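Local structure of transcriptional regulator AcuR (Rhodobacter sphaeroides 2.4.1, 3BRU) at residues Ile187-Glu190 / Gly191-Leu194; Ile193-Ala196 / Lys197-Leu200. The protein represses transcription of its own operon as a TetR-family DNA-binding regulator, probably by binding two operator sequences in the promoter. All coordinates share one frame; numbering follows the deposited sequence.

Both contacts are local, on helix 178-199, contact 2 beginning on the last residues of contact 1; they share I193 and L194, and their centres lie about 9 Å apart. The centre of contact 1 lies about 10 Å from that of the chain, and the contact is buried throughout. Its side chains meet through carbon on an indole face. Contact 2, its centre about 14 Å out, is at the C-terminal end of the helix, where E199 and L200 are partly exposed, and there the meeting side chains are charged: a salt bridge, and a lysine that reaches both a water and the second subunit. Contact 1 touches that subunit by packing, contact 2 with hydrogen bonds as well.

Contact 1. Residues Ile187-Glu190 / Gly191-Leu194; sequences IGWE and GAIL
W189 and I193, one helical turn apart, make a buried CH-pi contact inside helix 178-199 of the TetR-type C-terminal domain. The CD1 methyl of I193 lies 3.7 Å from the centroid of the five-membered ring of W189, 28° off the ring normal, so it rests over the pyrrole face but displaced toward the rim. Its closest atom there is NE1 of W189, 3.3 Å from I193 CD1. The torsions set this up: CG of W189 stands anti to the backbone N (chi1 -179°), while I193 turns CG1 beside its own backbone N and runs on extended to CD1. The A192 methyl approaches the indole obliquely, CB 4.5 Å from W189 CE3. Beneath the side chains the backbone bonds are regular, I193 N to W189 O at 3.0 Å and L194 N to E190 O at 3.0 Å. At G191 they slacken: its N makes weak bonds to both I187 O and G188 O. The indole also meets the rings of F185, W186 and F111. Helix 203-212 packs on W189 and A192 through L205 and F208, helix 104-120 reaches I193 through M119, and I187 packs on G188, and A192 on I187, of the second subunit.

Contact 2. Residues Ile193-Ala196 / Lys197-Leu200; sequences ILRA and KLEL
R195 sends CG beside its own backbone N (chi1 -76°) and then bends at chi2 and chi3, turning the NE and NH2 edge of its guanidinium to E199, which, one turn on, stays extended beyond CG and brings its carboxylate across. The resulting salt bridge is side-on: NE and NH2 of R195 both grip OE2 of E199, NE at 2.8 Å and NH2 at 3.0 Å. OE2 lies in the guanidinium plane, though the two flat groups are turned 36° apart; NE meets it nearly head-on and NH2 comes from the syn side. With an alanine at R195, both donors to OE2 are gone, and the E199 carboxylate is likely to be freer to turn, with Q156 of the second subunit losing its NH2 partner. K197 curls at chi3 and chi4 so that NZ gives a hydrogen bond to a water, 2.7 Å away, which donates to L194 O; the strongest partner of K197 NZ is Q135 OE1 of the second subunit. Past E199 the helix ends, L200 taking positive phi. E199 OE1 pairs with R201, so two arginines share this carboxylate, which would probably favour its charged form. R195 and K197 thus tie the end of the helix to the second subunit.

Contact 1. Residues Ile187-Glu190 / Gly191-Leu194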
loop_
_atom_site.group_PDB
_atom_site.type_symbol
_atom_site.label_atom_id
_atom_site.label_comp_id
_atom_site.label_asym_id
_atom_site.label_seq_id
_atom_site.Cartn_x
_atom_site.Cartn_y
_atom_site.Cartn_z
ATOM N N ILE A 187 -1.419 -8.433 3.438
ATOM C CA ILE A 187 -0.329 -7.692 2.765
ATOM C C ILE A 187 -0.713 -7.454 1.280
ATOM O O ILE A 187 -0.679 -6.333 0.788
ATOM C CB ILE A 187 1.047 -8.452 2.803
ATOM C CG1 ILE A 187 1.674 -8.499 4.208
ATOM C CG2 ILE A 187 2.011 -7.896 1.724
ATOM C CD1 ILE A 187 2.883 -9.448 4.321
ATOM N N GLY A 188 -1.091 -8.513 0.583
ATOM C CA GLY A 188 -1.363 -8.415 -0.845
ATOM C C GLY A 188 -2.628 -7.667 -1.193
ATOM O O GLY A 188 -2.651 -6.878 -2.158
ATOM N N TRP A 189 -3.676 -7.895 -0.400
ATOM C CA TRP A 189 -4.976 -7.213 -0.610
ATOM C C TRP A 189 -4.944 -5.699 -0.423
ATOM O O TRP A 189 -5.562 -4.975 -1.142
ATOM C CB TRP A 189 -6.024 -7.847 0.291
ATOM C CG TRP A 189 -7.373 -7.291 0.163
ATOM C CD1 TRP A 189 -8.043 -6.583 1.104
ATOM C CD2 TRP A 189 -8.239 -7.389 -0.968
ATOM N NE1 TRP A 189 -9.297 -6.238 0.641
ATOM C CE2 TRP A 189 -9.437 -6.715 -0.637
ATOM C CE3 TRP A 189 -8.111 -7.953 -2.250
ATOM C CZ2 TRP A 189 -10.523 -6.613 -1.532
ATOM C CZ3 TRP A 189 -9.191 -7.852 -3.142
ATOM C CH2 TRP A 189 -10.378 -7.183 -2.773
ATOM N N GLU A 190 -4.208 -5.226 0.566
ATOM C CA GLU A 190 -4.000 -3.785 0.726
ATOM C C GLU A 190 -3.229 -3.162 -0.458
ATOM O O GLU A 190 -3.476 -1.996 -0.823
ATOM C CB GLU A 190 -3.292 -3.481 2.059
ATOM C CG GLU A 190 -4.158 -3.633 3.301
ATOM C CD GLU A 190 -5.317 -2.610 3.396
ATOM O OE1 GLU A 190 -5.266 -1.516 2.760
ATOM O OE2 GLU A 190 -6.305 -2.909 4.107
ATOM N N GLY A 191 -2.312 -3.933 -1.052
ATOM C CA GLY A 191 -1.530 -3.468 -2.192
ATOM C C GLY A 191 -2.341 -3.493 -3.465
ATOM O O GLY A 191 -2.127 -2.663 -4.365
ATOM N N ALA A 192 -3.254 -4.473 -3.569
ATOM C CA ALA A 192 -4.236 -4.529 -4.671
ATOM C C ALA A 192 -5.207 -3.320 -4.617
ATOM O O ALA A 192 -5.480 -2.692 -5.634
ATOM C CB ALA A 192 -4.987 -5.855 -4.657
ATOM N N ILE A 193 -5.701 -2.990 -3.422
ATOM C CA ILE A 193 -6.521 -1.796 -3.235
ATOM C C ILE A 193 -5.779 -0.510 -3.594
ATOM O O ILE A 193 -6.330 0.342 -4.295
ATOM C CB ILE A 193 -7.125 -1.712 -1.842
ATOM C CG1 ILE A 193 -8.275 -2.702 -1.719
ATOM C CG2 ILE A 193 -7.694 -0.298 -1.576
ATOM C CD1 ILE A 193 -8.462 -3.139 -0.293
ATOM N N LEU A 194 -4.539 -0.376 -3.127
ATOM C CA LEU A 194 -3.697 0.723 -3.525
ATOM C C LEU A 194 -3.728 0.921 -5.031
ATOM O O LEU A 194 -3.968 2.053 -5.515
ATOM C CB LEU A 194 -2.263 0.482 -3.043
ATOM C CG LEU A 194 -1.215 1.577 -3.224
ATOM C CD1 LEU A 194 -0.009 1.390 -2.182
ATOM C CD2 LEU A 194 -0.696 1.751 -4.686
#

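Contact 2. Residues Ile193-Ala196 / Lys197-Leu200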
loop_
_atom_site.group_PDB
_atom_site.type_symbol
_atom_site.label_atom_id
_atom_site.label_comp_id
_atom_site.label_asym_id
_atom_site.label_seq_id
_atom_site.Cartn_x
_atom_site.Cartn_y
_atom_site.Cartn_z
ATOM N N ILE A 193 -5.701 -2.990 -3.422
ATOM C CA ILE A 193 -6.521 -1.796 -3.235
ATOM C C ILE A 193 -5.779 -0.510 -3.594
ATOM O O ILE A 193 -6.330 0.342 -4.295
ATOM C CB ILE A 193 -7.125 -1.712 -1.842
ATOM C CG1 ILE A 193 -8.275 -2.702 -1.719
ATOM C CG2 ILE A 193 -7.694 -0.298 -1.576
ATOM C CD1 ILE A 193 -8.462 -3.139 -0.293
ATOM N N LEU A 194 -4.539 -0.376 -3.127
ATOM C CA LEU A 194 -3.697 0.723 -3.525
ATOM C C LEU A 194 -3.728 0.921 -5.031
ATOM O O LEU A 194 -3.968 2.053 -5.515
ATOM C CB LEU A 194 -2.263 0.482 -3.043
ATOM C CG LEU A 194 -1.215 1.577 -3.224
ATOM C CD1 LEU A 194 -0.009 1.390 -2.182
ATOM C CD2 LEU A 194 -0.696 1.751 -4.686
ATOM N N ARG A 195 -3.500 -0.188 -5.751
ATOM C CA ARG A 195 -3.382 -0.222 -7.205
ATOM C C ARG A 195 -4.702 -0.002 -7.941
ATOM O O ARG A 195 -4.711 0.619 -9.007
ATOM C CB ARG A 195 -2.708 -1.523 -7.657
ATOM C CG ARG A 195 -1.170 -1.559 -7.438
ATOM C CD ARG A 195 -0.406 -0.632 -8.380
ATOM N NE ARG A 195 -0.462 -1.095 -9.762
ATOM C CZ ARG A 195 0.348 -2.002 -10.298
ATOM N NH1 ARG A 195 1.316 -2.568 -9.566
ATOM N NH2 ARG A 195 0.168 -2.356 -11.572
ATOM N N ALA A 196 -5.797 -0.506 -7.370
ATOM C CA ALA A 196 -7.147 -0.254 -7.904
ATOM C C ALA A 196 -7.531 1.226 -7.794
ATOM O O ALA A 196 -8.098 1.786 -8.708
ATOM C CB ALA A 196 -8.208 -1.158 -7.238
ATOM N N LYS A 197 -7.201 1.855 -6.684
ATOM C CA LYS A 197 -7.415 3.310 -6.508
ATOM C C LYS A 197 -6.507 4.230 -7.385
ATOM O O LYS A 197 -6.957 5.243 -7.902
ATOM C CB LYS A 197 -7.313 3.646 -5.017
ATOM C CG LYS A 197 -7.537 5.087 -4.700
ATOM C CD LYS A 197 -8.001 5.250 -3.261
ATOM C CE LYS A 197 -7.041 4.577 -2.233
ATOM N NZ LYS A 197 -5.683 5.149 -2.232
ATOM N N LEU A 198 -5.241 3.860 -7.545
ATOM C CA LEU A 198 -4.364 4.453 -8.540
ATOM C C LEU A 198 -4.839 4.291 -10.016
ATOM O O LEU A 198 -4.819 5.246 -10.786
ATOM C CB LEU A 198 -2.933 3.904 -8.376
ATOM C CG LEU A 198 -1.940 4.331 -9.446
ATOM C CD1 LEU A 198 -1.703 5.814 -9.381
ATOM C CD2 LEU A 198 -0.626 3.628 -9.306
ATOM N N GLU A 199 -5.215 3.083 -10.422
ATOM C CA GLU A 199 -5.613 2.842 -11.813
ATOM C C GLU A 199 -7.084 3.156 -12.108
ATOM O O GLU A 199 -7.480 3.216 -13.276
ATOM C CB GLU A 199 -5.271 1.402 -12.234
ATOM C CG GLU A 199 -3.755 1.207 -12.336
ATOM C CD GLU A 199 -3.304 -0.236 -12.522
ATOM O OE1 GLU A 199 -3.919 -0.963 -13.359
ATOM O OE2 GLU A 199 -2.320 -0.629 -11.810
ATOM N N LEU A 200 -7.865 3.373 -11.047
ATOM C CA LEU A 200 -9.313 3.618 -11.126
ATOM C C LEU A 200 -10.049 2.505 -11.851
ATOM O O LEU A 200 -10.842 2.794 -12.737
ATOM C CB LEU A 200 -9.622 4.993 -11.757
ATOM C CG LEU A 200 -9.025 6.158 -10.973
ATOM C CD1 LEU A 200 -9.171 7.479 -11.724
ATOM C CD2 LEU A 200 -9.665 6.230 -9.570
HETATM O O HOH W 1 -4.319 4.725 -4.518
#